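Local structure of endolysin B (Mycobacterium phage D29, 3HC7) at residues V57-L60 against I61-E65; R197-V200 against V201-L204. The protein hydrolyses the ester linkage between mycolic acids and the arabinogalactan-peptidoglycan layer of the mycobacterial cell wall, breaching the outer membrane during phage-induced host lysis. All blocks are in the same frame, centred on the assembly; numbering follows the deposited sequence.

Interaction 1: residues V57-L60 against I61-E65; sequences VAEL and ILQIE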
loop_
_atom_site.group_PDB
_atom_site.type_symbol
_atom_site.label_atom_id
_atom_site.label_comp_id
_atom_site.label_asym_id
_atom_site.label_seq_id
_atom_site.Cartn_x
_atom_site.Cartn_y
_atom_site.Cartn_z
ATOM N N VAL A 57 4.340 -8.926 -2.682
ATOM C CA VAL A 57 4.782 -9.332 -1.353
ATOM C C VAL A 57 5.894 -10.369 -1.455
ATOM O O VAL A 57 6.920 -10.251 -0.797
ATOM C CB VAL A 57 3.615 -9.876 -0.487
ATOM C CG1 VAL A 57 4.140 -10.706 0.711
ATOM C CG2 VAL A 57 2.751 -8.730 0.009
ATOM N N ALA A 58 5.688 -11.389 -2.276
ATOM C CA ALA A 58 6.693 -12.433 -2.431
ATOM C C ALA A 58 8.013 -11.837 -2.912
ATOM O O ALA A 58 9.079 -12.195 -2.414
ATOM C CB ALA A 58 6.209 -13.507 -3.379
ATOM N N GLU A 59 7.948 -10.918 -3.867
ATOM C CA GLU A 59 9.175 -10.325 -4.390
ATOM C C GLU A 59 9.868 -9.416 -3.375
ATOM O O GLU A 59 11.097 -9.380 -3.304
ATOM C CB GLU A 59 8.920 -9.566 -5.685
ATOM C CG GLU A 59 10.188 -8.941 -6.274
ATOM C CD GLU A 59 11.149 -9.969 -6.858
ATOM O OE1 GLU A 59 10.731 -11.123 -7.094
ATOM O OE2 GLU A 59 12.326 -9.622 -7.090
ATOM N N LEU A 60 9.088 -8.683 -2.589
ATOM C CA LEU A 60 9.673 -7.787 -1.600
ATOM C C LEU A 60 10.385 -8.575 -0.497
ATOM O O LEU A 60 11.448 -8.180 -0.012
ATOM C CB LEU A 60 8.609 -6.863 -1.001
ATOM C CG LEU A 60 9.157 -5.967 0.113
ATOM C CD1 LEU A 60 10.356 -5.175 -0.387
ATOM C CD2 LEU A 60 8.083 -5.049 0.661
ATOM N N ILE A 61 9.799 -9.701 -0.109
ATOM C CA ILE A 61 10.400 -10.542 0.916
ATOM C C ILE A 61 11.714 -11.116 0.390
ATOM O O ILE A 61 12.748 -11.044 1.056
ATOM C CB ILE A 61 9.459 -11.687 1.312
ATOM C CG1 ILE A 61 8.274 -11.148 2.118
ATOM C CG2 ILE A 61 10.216 -12.737 2.121
ATOM C CD1 ILE A 61 7.118 -12.135 2.226
ATOM N N LEU A 62 11.655 -11.674 -0.816
ATOM C CA LEU A 62 12.817 -12.252 -1.482
ATOM C C LEU A 62 13.981 -11.262 -1.532
ATOM O O LEU A 62 15.093 -11.577 -1.111
ATOM C CB LEU A 62 12.432 -12.697 -2.900
ATOM C CG LEU A 62 13.361 -13.623 -3.698
ATOM C CD1 LEU A 62 12.818 -13.877 -5.095
ATOM C CD2 LEU A 62 14.760 -13.059 -3.791
ATOM N N GLN A 63 13.716 -10.068 -2.049
ATOM C CA GLN A 63 14.743 -9.055 -2.234
ATOM C C GLN A 63 15.351 -8.594 -0.917
ATOM O O GLN A 63 16.560 -8.399 -0.821
ATOM C CB GLN A 63 14.173 -7.857 -2.997
ATOM C CG GLN A 63 13.922 -8.130 -4.469
ATOM C CD GLN A 63 15.219 -8.342 -5.236
ATOM O OE1 GLN A 63 15.233 -8.952 -6.307
ATOM N NE2 GLN A 63 16.316 -7.835 -4.684
ATOM N N ILE A 64 14.510 -8.413 0.096
ATOM C CA ILE A 64 14.984 -7.989 1.407
ATOM C C ILE A 64 16.004 -8.979 1.964
ATOM O O ILE A 64 17.070 -8.587 2.437
ATOM C CB ILE A 64 13.826 -7.830 2.407
ATOM C CG1 ILE A 64 13.067 -6.531 2.121
ATOM C CG2 ILE A 64 14.364 -7.828 3.829
ATOM C CD1 ILE A 64 11.775 -6.368 2.923
ATOM N N GLU A 65 15.665 -10.262 1.897
ATOM C CA GLU A 65 16.566 -11.321 2.327
ATOM C C GLU A 65 17.880 -11.257 1.571
ATOM O O GLU A 65 18.955 -11.369 2.165
ATOM C CB GLU A 65 15.933 -12.687 2.088
ATOM C CG GLU A 65 14.853 -13.049 3.065
ATOM C CD GLU A 65 14.192 -14.361 2.715
ATOM O OE1 GLU A 65 14.415 -14.858 1.590
ATOM O OE2 GLU A 65 13.449 -14.888 3.566
#
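Leu60 and Ile64, one turn apart on the amphipathic helix 50-70 of this cutinase-like alpha/beta hydrolase fold, form the tightly packed side of the contact, which faces the parallel sheet. Their side chains meet at an angle, with Leu60 CD1 3.8 Å from Ile64 CD1. The long branch of Ile64 leans back along the helix because CG1 stands beside its own backbone N (chi1 -76°), which brings it over the preceding turn. Branched aliphatic residues suit this face, since Phe7 and Met78 of strands 5-9 and 76-81 cover both side chains. Val57 and Ile61 continue the apolar surface toward helix 83-96, where Ile61 rests on Val91 and His95; the two run parallel as neighbours.

The far side is looser and partly open to solvent. There Ala58 and Leu62 are exposed, and the bend of Glu59 at chi2 (71°) brings OE2 to 3.4 Å from Gln63 CG, with OE1 only loosely near Leu62 CD1 at 4.0 Å. The backbone here keeps the regular helical bonds: Gln63 N donates to Glu59 O at 3.0 Å and Leu62 N to Ala58 O at 3.1 Å. On the packed face the methyl groups close up further, Val57 CG1 coming to 3.6 Å from Ile61 CD1.

Interaction 2: residues R197-V200 against V201-L204; sequences RDSV and VAQL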
loop_
_atom_site.group_PDB
_atom_site.type_symbol
_atom_site.label_atom_id
_atom_site.label_comp_id
_atom_site.label_asym_id
_atom_site.label_seq_id
_atom_site.Cartn_x
_atom_site.Cartn_y
_atom_site.Cartn_z
ATOM N N ARG A 197 -13.863 -19.609 -4.166
ATOM C CA ARG A 197 -14.387 -19.124 -2.897
ATOM C C ARG A 197 -14.071 -17.654 -2.658
ATOM O O ARG A 197 -14.775 -16.973 -1.920
ATOM C CB ARG A 197 -13.824 -19.983 -1.752
ATOM C CG ARG A 197 -12.303 -20.073 -1.755
ATOM C CD ARG A 197 -11.753 -21.119 -0.778
ATOM N NE ARG A 197 -10.315 -20.935 -0.602
ATOM C CZ ARG A 197 -9.377 -21.587 -1.282
ATOM N NH1 ARG A 197 -9.715 -22.495 -2.184
ATOM N NH2 ARG A 197 -8.093 -21.331 -1.054
ATOM N N ASP A 198 -13.019 -17.152 -3.291
ATOM C CA ASP A 198 -12.639 -15.764 -3.078
ATOM C C ASP A 198 -13.073 -14.828 -4.206
ATOM O O ASP A 198 -12.616 -13.691 -4.264
ATOM C CB ASP A 198 -11.133 -15.646 -2.863
ATOM C CG ASP A 198 -10.656 -16.454 -1.665
ATOM O OD1 ASP A 198 -11.321 -16.408 -0.610
ATOM O OD2 ASP A 198 -9.617 -17.135 -1.788
ATOM N N SER A 199 -13.959 -15.283 -5.093
ATOM C CA SER A 199 -14.428 -14.389 -6.164
ATOM C C SER A 199 -15.318 -13.258 -5.646
ATOM O O SER A 199 -15.869 -13.331 -4.533
ATOM C CB SER A 199 -15.151 -15.165 -7.266
ATOM O OG SER A 199 -16.338 -15.755 -6.775
ATOM N N VAL A 200 -15.464 -12.207 -6.452
ATOM C CA VAL A 200 -16.405 -11.145 -6.115
ATOM C C VAL A 200 -17.782 -11.753 -5.863
ATOM O O VAL A 200 -18.435 -11.423 -4.869
ATOM C CB VAL A 200 -16.488 -10.076 -7.217
ATOM C CG1 VAL A 200 -17.670 -9.120 -6.963
ATOM C CG2 VAL A 200 -15.169 -9.307 -7.307
ATOM N N VAL A 201 -18.215 -12.647 -6.750
ATOM C CA VAL A 201 -19.566 -13.207 -6.655
ATOM C C VAL A 201 -19.762 -14.066 -5.396
ATOM O O VAL A 201 -20.809 -14.003 -4.749
ATOM C CB VAL A 201 -19.964 -14.002 -7.917
ATOM C CG1 VAL A 201 -21.208 -14.844 -7.657
ATOM C CG2 VAL A 201 -20.200 -13.063 -9.095
ATOM N N ALA A 202 -18.755 -14.859 -5.044
ATOM C CA ALA A 202 -18.820 -15.662 -3.818
ATOM C C ALA A 202 -18.932 -14.746 -2.603
ATOM O O ALA A 202 -19.751 -14.965 -1.711
ATOM C CB ALA A 202 -17.594 -16.539 -3.695
ATOM N N GLN A 203 -18.099 -13.713 -2.582
ATOM C CA GLN A 203 -18.115 -12.735 -1.507
ATOM C C GLN A 203 -19.421 -11.952 -1.425
ATOM O O GLN A 203 -19.887 -11.640 -0.323
ATOM C CB GLN A 203 -16.913 -11.796 -1.615
ATOM C CG GLN A 203 -15.571 -12.508 -1.424
ATOM C CD GLN A 203 -14.392 -11.546 -1.394
ATOM O OE1 GLN A 203 -14.200 -10.805 -0.431
ATOM N NE2 GLN A 203 -13.589 -11.566 -2.450
ATOM N N LEU A 204 -20.014 -11.633 -2.578
ATOM C CA LEU A 204 -21.284 -10.921 -2.585
ATOM C C LEU A 204 -22.359 -11.755 -1.903
ATOM O O LEU A 204 -23.198 -11.233 -1.167
ATOM C CB LEU A 204 -21.713 -10.551 -4.014
ATOM C CG LEU A 204 -20.944 -9.387 -4.652
ATOM C CD1 LEU A 204 -21.439 -9.132 -6.083
ATOM C CD2 LEU A 204 -21.082 -8.132 -3.789
#
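Ser199 OG accepts a hydrogen bond from Ala202 N at 3.1 Å, with an N-H...O angle of 160°, and so makes Ser199 the N-cap of helix 200-207. Serine suits the position because its short side chain can fold over onto an amide of the first turn, which has no preceding carbonyl within the helix to bind. A chi1 of 65° sets OG between the backbone N and the carbonyl carbon, where it also hydrogen-bonds to Gly196 O; the hydroxyl therefore joins the incoming loop to the helix start.

Two backbone bonds begin the regular helical pattern: Gln203 N to Ser199 O at 3.0 Å and Leu204 N to Val200 O at 2.8 Å. Gln203 adds a bond from its side chain. Its CG lies beside its own backbone N, and the extended chain runs back past the cap until NE2 meets Asp198 O at 3.0 Å. The approach is from above the carbonyl plane, and the N-H...O angle of 134° makes this bond less straight than the capping bond. Glutamine has the length to span this gap and an amide to donate across it.

Farther out, Ala202 CB fits against Ser199 OG and Arg197 O, where a methyl group takes little room. On the buried side Val200 and Leu204 project together from one face of the helix, which suits apolar residues enclosed by helices 179-189 and 212-230: Val200 touches Ile186 and Ala219, while Leu204 touches Ile183 and Ile216. Within the pair, Val200 CG1 lies 3.9 Å from Leu204 CD1.

From the N terminus, the chain lays down strands 5-9 and 35-38 before reaching interaction 1 in the middle of helix 50-70. This contact closes no loop: it joins successive turns of one helix and seats them against the central sheet and helix 83-96. Interaction 2 comes much later, after helix 179-189, where the loop from that helix enters helix 200-207. It fixes this loop-to-helix junction beside helices 179-189 and 212-230. The two contacts follow in series, neither nested nor crossed, with centres about 29 Å apart and nearest atoms about 15 Å apart, so they do not touch. Both lie away from the catalytic Ser82 and His240 and from Asp166, the probable third member of the triad.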